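PDB 4QFP: ABC transporter periplasmic peptide-binding protein from Pseudoalteromonas, which probably binds dipeptides in the periplasm and passes them to an ABC transporter for import. Local coordinates for residues G30-A35 with E261-A266; E36-S41 with K216-D221. One frame throughout, in Å; residues are numbered along the deposited sequence.

Overall arrangement
Near the N terminus strand 30-35 enters a mixed sheet and runs directly into the loop 36-41, so contacts 1 and 2 begin on consecutive pieces of chain. Loop 36-41 meets the end of strand 213-219 and the turn after it, closing contact 2 across 174 residues. The chain then returns through strands 223-228 and 241-246 and helix 250-258 before segment 261-266 reaches strand 30-35, closing contact 1 across 225 residues. Contact 2 is therefore nested inside the loop of contact 1. Their centres are about 14 Å apart, and they touch where A266 packs on E36. Strands 241-246 and 223-228 link strand 30-35 to strand 213-219 within the sheet.

Contact 1 (G30-A35 with E261-A266); sequences GLVYCA and ECDVTA
C34 and C262 are joined by a disulfide, SG to SG 2.0 Å, that ties strand 30-35 to the loop leading into strand 264-266. The two strands run parallel, and the backbone groups of V32 and C34 bond across to the second segment. V32 O is gripped twice, by D263 N at 2.7 Å and by V264 N at 3.1 Å, the first donor tilted 25° from the carbonyl plane, the second in it. C34 N donates to V264 O (2.8 Å) and A266 N to C34 O (3.1 Å). D263 suits its place just before the strand: its carboxylate stands in for a backbone acceptor. OD2 accepts V32 N at 2.8 Å in a nearly straight bond, on its anti side and 33° out of the carboxylate plane, while K534 forms a salt bridge with the same oxygen, probably offsetting its charge. On the opposite face from C34, the Y33 ring meets V264 CG1 obliquely, CD2 to CG1 3.7 Å; CG anti to the backbone N (chi1 179°) extends the ring along the sheet to V264 and the small A266. Helix 250-258 packs on C34 and T265, strand 241-246 pairs with the other edge of strand 30-35, and strand 500-513 pairs antiparallel with strand 264-266.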
loop_
_atom_site.group_PDB
_atom_site.type_symbol
_atom_site.label_atom_id
_atom_site.label_comp_id
_atom_site.label_asym_id
_atom_site.label_seq_id
_atom_site.Cartn_x
_atom_site.Cartn_y
_atom_site.Cartn_z
ATOM N N GLY A 30 -7.281 -5.722 26.740
ATOM C CA GLY A 30 -6.473 -5.892 25.552
ATOM C C GLY A 30 -7.359 -6.112 24.348
ATOM O O GLY A 30 -8.581 -6.229 24.469
ATOM N N LEU A 31 -6.743 -6.169 23.177
ATOM C CA LEU A 31 -7.491 -6.401 21.960
ATOM C C LEU A 31 -6.759 -7.440 21.128
ATOM O O LEU A 31 -5.537 -7.375 21.000
ATOM C CB LEU A 31 -7.658 -5.086 21.191
ATOM C CG LEU A 31 -8.399 -5.160 19.860
ATOM C CD1 LEU A 31 -9.332 -3.976 19.670
ATOM C CD2 LEU A 31 -7.410 -5.270 18.698
ATOM N N VAL A 32 -7.492 -8.422 20.602
ATOM C CA VAL A 32 -6.899 -9.368 19.667
ATOM C C VAL A 32 -7.407 -9.081 18.252
ATOM O O VAL A 32 -8.610 -8.961 18.005
ATOM C CB VAL A 32 -7.153 -10.852 20.040
ATOM C CG1 VAL A 32 -6.444 -11.767 19.059
ATOM C CG2 VAL A 32 -6.684 -11.149 21.473
ATOM N N TYR A 33 -6.466 -8.976 17.326
ATOM C CA TYR A 33 -6.749 -8.550 15.967
ATOM C C TYR A 33 -6.293 -9.661 15.023
ATOM O O TYR A 33 -5.107 -9.945 14.949
ATOM C CB TYR A 33 -5.969 -7.259 15.719
ATOM C CG TYR A 33 -6.094 -6.647 14.349
ATOM C CD1 TYR A 33 -5.463 -7.215 13.252
ATOM C CD2 TYR A 33 -6.803 -5.468 14.162
ATOM C CE1 TYR A 33 -5.562 -6.638 11.999
ATOM C CE2 TYR A 33 -6.906 -4.885 12.914
ATOM C CZ TYR A 33 -6.286 -5.475 11.838
ATOM O OH TYR A 33 -6.392 -4.898 10.596
ATOM N N CYS A 34 -7.236 -10.304 14.328
ATOM C CA CYS A 34 -6.907 -11.358 13.358
ATOM C C CYS A 34 -6.320 -10.753 12.097
ATOM O O CYS A 34 -7.025 -10.087 11.336
ATOM C CB CYS A 34 -8.149 -12.176 12.989
ATOM S SG CYS A 34 -8.371 -13.681 13.959
ATOM N N ALA A 35 -5.031 -10.989 11.883
ATOM C CA ALA A 35 -4.316 -10.390 10.764
ATOM C C ALA A 35 -4.082 -11.451 9.700
ATOM O O ALA A 35 -3.970 -12.626 10.027
ATOM C CB ALA A 35 -2.996 -9.817 11.239
ATOM N N GLU A 261 -12.629 -15.377 19.693
ATOM C CA GLU A 261 -11.201 -15.597 19.801
ATOM C C GLU A 261 -10.459 -14.359 19.326
ATOM O O GLU A 261 -9.374 -14.060 19.807
ATOM C CB GLU A 261 -10.775 -16.822 18.989
ATOM C CG GLU A 261 -11.294 -18.148 19.540
ATOM C CD GLU A 261 -10.926 -19.328 18.655
ATOM O OE1 GLU A 261 -9.713 -19.537 18.418
ATOM O OE2 GLU A 261 -11.853 -20.032 18.184
ATOM N N CYS A 262 -11.044 -13.641 18.373
ATOM C CA CYS A 262 -10.488 -12.368 17.934
ATOM C C CYS A 262 -11.514 -11.282 18.209
ATOM O O CYS A 262 -12.715 -11.552 18.219
ATOM C CB CYS A 262 -10.166 -12.394 16.429
ATOM S SG CYS A 262 -8.578 -13.182 15.936
ATOM N N ASP A 263 -11.051 -10.051 18.402
ATOM C CA ASP A 263 -11.946 -8.924 18.634
ATOM C C ASP A 263 -12.157 -8.114 17.363
ATOM O O ASP A 263 -13.180 -7.460 17.201
ATOM C CB ASP A 263 -11.399 -8.022 19.737
ATOM C CG ASP A 263 -11.165 -8.771 21.033
ATOM O OD1 ASP A 263 -12.047 -9.556 21.439
ATOM O OD2 ASP A 263 -10.094 -8.582 21.635
ATOM N N VAL A 264 -11.174 -8.153 16.472
ATOM C CA VAL A 264 -11.272 -7.484 15.178
ATOM C C VAL A 264 -10.744 -8.452 14.144
ATOM O O VAL A 264 -9.732 -9.105 14.378
ATOM C CB VAL A 264 -10.400 -6.206 15.134
ATOM C CG1 VAL A 264 -10.496 -5.534 13.776
ATOM C CG2 VAL A 264 -10.816 -5.244 16.228
ATOM N N THR A 265 -11.430 -8.565 13.010
ATOM C CA THR A 265 -10.914 -9.362 11.907
ATOM C C THR A 265 -10.641 -8.496 10.681
ATOM O O THR A 265 -11.466 -7.659 10.280
ATOM C CB THR A 265 -11.829 -10.557 11.552
ATOM O OG1 THR A 265 -11.198 -11.354 10.544
ATOM C CG2 THR A 265 -13.153 -10.083 11.031
ATOM N N ALA A 266 -9.457 -8.689 10.113
ATOM C CA ALA A 266 -9.032 -7.951 8.932
ATOM C C ALA A 266 -9.507 -8.619 7.651
ATOM O O ALA A 266 -9.550 -9.840 7.558
ATOM C CB ALA A 266 -7.518 -7.821 8.923
#

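Contact 2 (E36-S41 with K216-D221); sequences EANPVS and KEYRRD
The turn end of the beta hairpin made by strands 213-219 and 223-228 packs Y218 and R220 against N38 and P39, in the loop that joins strand 30-35 to helix 50-60. P39 sets CG over one face of the Y218 ring, toward its rim, in a CH-pi contact, with CG 4.2 Å from the ring centroid and 25° off the normal. P39 CD reaches the rim, 3.6 Å from Y218 CE1. A proline suits this place because its compact, rigid ring presents CG and CD to the aromatic ring; the backbone N of R220 lies over the opposite face, toward its rim. The phenol projects across to the loop with CG anti to the backbone N (chi1 167°), while F42 meets its ring edge-to-face. Strand 213-219 carries a classic beta bulge, K216 and E217 both facing R225, and is followed by R220 and D221, whose backbone angles match the two central residues of a type II turn. D221 has a positive phi, which aspartate tolerates better than most residues. The buried N38 amide lies close to this turn, its plane 75° from that of the Y218 ring, and N38 CG stands 3.4 Å from Y218 OH and 3.6 Å from D221 N. With an alanine here, D221 N and the Y218 hydroxyl would probably lose their polar neighbour and face a gap. The R220 chain bends at chi2 and chi3, which brings NH2 to 3.5 Å from P39 O. Behind the loop, N415 of helix 414-422 donates to N38 O, and I55 of helix 50-60 packs on P39.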
loop_
_atom_site.group_PDB
_atom_site.type_symbol
_atom_site.label_atom_id
_atom_site.label_comp_id
_atom_site.label_asym_id
_atom_site.label_seq_id
_atom_site.Cartn_x
_atom_site.Cartn_y
_atom_site.Cartn_z
ATOM N N GLU A 36 -3.985 -11.041 8.436
ATOM C CA GLU A 36 -3.915 -12.005 7.337
ATOM C C GLU A 36 -2.513 -12.511 6.968
ATOM O O GLU A 36 -2.381 -13.451 6.187
ATOM C CB GLU A 36 -4.617 -11.469 6.078
ATOM C CG GLU A 36 -3.829 -10.420 5.296
ATOM C CD GLU A 36 -4.088 -9.011 5.786
ATOM O OE1 GLU A 36 -4.723 -8.861 6.847
ATOM O OE2 GLU A 36 -3.678 -8.045 5.108
ATOM N N ALA A 37 -1.462 -11.907 7.510
ATOM C CA ALA A 37 -0.115 -12.358 7.163
ATOM C C ALA A 37 0.921 -11.840 8.152
ATOM O O ALA A 37 0.628 -10.943 8.932
ATOM C CB ALA A 37 0.240 -11.913 5.744
ATOM N N ASN A 38 2.121 -12.418 8.123
ATOM C CA ASN A 38 3.220 -11.935 8.957
ATOM C C ASN A 38 3.598 -10.529 8.542
ATOM O O ASN A 38 3.389 -10.145 7.386
ATOM C CB ASN A 38 4.467 -12.811 8.792
ATOM C CG ASN A 38 4.295 -14.200 9.345
ATOM O OD1 ASN A 38 4.545 -15.188 8.651
ATOM N ND2 ASN A 38 3.909 -14.292 10.604
ATOM N N PRO A 39 4.163 -9.749 9.476
ATOM C CA PRO A 39 4.846 -8.532 9.038
ATOM C C PRO A 39 6.176 -8.965 8.458
ATOM O O PRO A 39 6.740 -9.946 8.939
ATOM C CB PRO A 39 5.068 -7.764 10.343
ATOM C CG PRO A 39 5.135 -8.825 11.392
ATOM C CD PRO A 39 4.220 -9.932 10.939
ATOM N N VAL A 40 6.668 -8.271 7.439
ATOM C CA VAL A 40 7.909 -8.668 6.802
ATOM C C VAL A 40 9.065 -7.891 7.412
ATOM O O VAL A 40 10.233 -8.163 7.128
ATOM C CB VAL A 40 7.850 -8.441 5.285
ATOM C CG1 VAL A 40 6.744 -9.267 4.695
ATOM C CG2 VAL A 40 7.606 -6.974 4.973
ATOM N N SER A 41 8.718 -6.939 8.269
ATOM C CA SER A 41 9.689 -6.079 8.929
ATOM C C SER A 41 8.948 -5.218 9.936
ATOM O O SER A 41 7.723 -5.144 9.898
ATOM C CB SER A 41 10.391 -5.190 7.903
ATOM O OG SER A 41 11.209 -4.226 8.542
ATOM N N LYS A 216 6.800 -5.866 21.997
ATOM C CA LYS A 216 7.067 -6.840 23.052
ATOM C C LYS A 216 7.645 -8.129 22.486
ATOM O O LYS A 216 8.725 -8.572 22.903
ATOM C CB LYS A 216 5.793 -7.169 23.832
ATOM C CG LYS A 216 5.986 -8.224 24.926
ATOM C CD LYS A 216 7.207 -7.909 25.791
ATOM C CE LYS A 216 7.134 -8.582 27.164
ATOM N NZ LYS A 216 7.228 -10.069 27.084
ATOM N N GLU A 217 6.920 -8.728 21.543
ATOM C CA GLU A 217 7.303 -10.020 20.989
ATOM C C GLU A 217 6.725 -10.249 19.597
ATOM O O GLU A 217 5.644 -9.761 19.267
ATOM C CB GLU A 217 6.822 -11.145 21.909
ATOM C CG GLU A 217 7.295 -12.530 21.503
ATOM C CD GLU A 217 6.732 -13.621 22.397
ATOM O OE1 GLU A 217 5.673 -13.393 23.030
ATOM O OE2 GLU A 217 7.356 -14.707 22.463
ATOM N N TYR A 218 7.452 -11.018 18.799
ATOM C CA TYR A 218 6.962 -11.459 17.507
ATOM C C TYR A 218 7.310 -12.923 17.322
ATOM O O TYR A 218 8.467 -13.328 17.474
ATOM C CB TYR A 218 7.557 -10.623 16.372
ATOM C CG TYR A 218 7.337 -11.209 14.991
ATOM C CD1 TYR A 218 6.069 -11.605 14.565
ATOM C CD2 TYR A 218 8.401 -11.368 14.114
ATOM C CE1 TYR A 218 5.876 -12.135 13.293
ATOM C CE2 TYR A 218 8.222 -11.902 12.860
ATOM C CZ TYR A 218 6.961 -12.278 12.448
ATOM O OH TYR A 218 6.811 -12.808 11.193
ATOM N N ARG A 219 6.293 -13.719 17.024
ATOM C CA ARG A 219 6.495 -15.129 16.738
ATOM C C ARG A 219 5.967 -15.420 15.338
ATOM O O ARG A 219 4.763 -15.411 15.103
ATOM C CB ARG A 219 5.822 -15.993 17.805
ATOM C CG ARG A 219 6.817 -16.617 18.777
ATOM C CD ARG A 219 6.262 -16.794 20.190
ATOM N NE ARG A 219 5.123 -17.711 20.258
ATOM C CZ ARG A 219 5.192 -19.022 20.027
ATOM N NH1 ARG A 219 6.345 -19.582 19.685
ATOM N NH2 ARG A 219 4.100 -19.775 20.128
ATOM N N ARG A 220 6.891 -15.632 14.409
ATOM C CA ARG A 220 6.564 -15.816 13.005
ATOM C C ARG A 220 5.501 -16.886 12.814
ATOM O O ARG A 220 5.626 -18.000 13.331
ATOM C CB ARG A 220 7.831 -16.171 12.224
ATOM C CG ARG A 220 7.619 -16.498 10.758
ATOM C CD ARG A 220 8.822 -16.041 9.939
ATOM N NE ARG A 220 9.042 -14.598 10.085
ATOM C CZ ARG A 220 9.010 -13.715 9.085
ATOM N NH1 ARG A 220 8.783 -14.113 7.832
ATOM N NH2 ARG A 220 9.218 -12.427 9.339
ATOM N N ASP A 221 4.467 -16.528 12.058
ATOM C CA ASP A 221 3.322 -17.388 11.770
ATOM C C ASP A 221 2.394 -17.563 12.969
ATOM O O ASP A 221 1.464 -18.367 12.917
ATOM C CB ASP A 221 3.759 -18.761 11.241
ATOM C CG ASP A 221 4.614 -18.671 9.997
ATOM O OD1 ASP A 221 4.303 -17.857 9.104
ATOM O OD2 ASP A 221 5.607 -19.426 9.899
#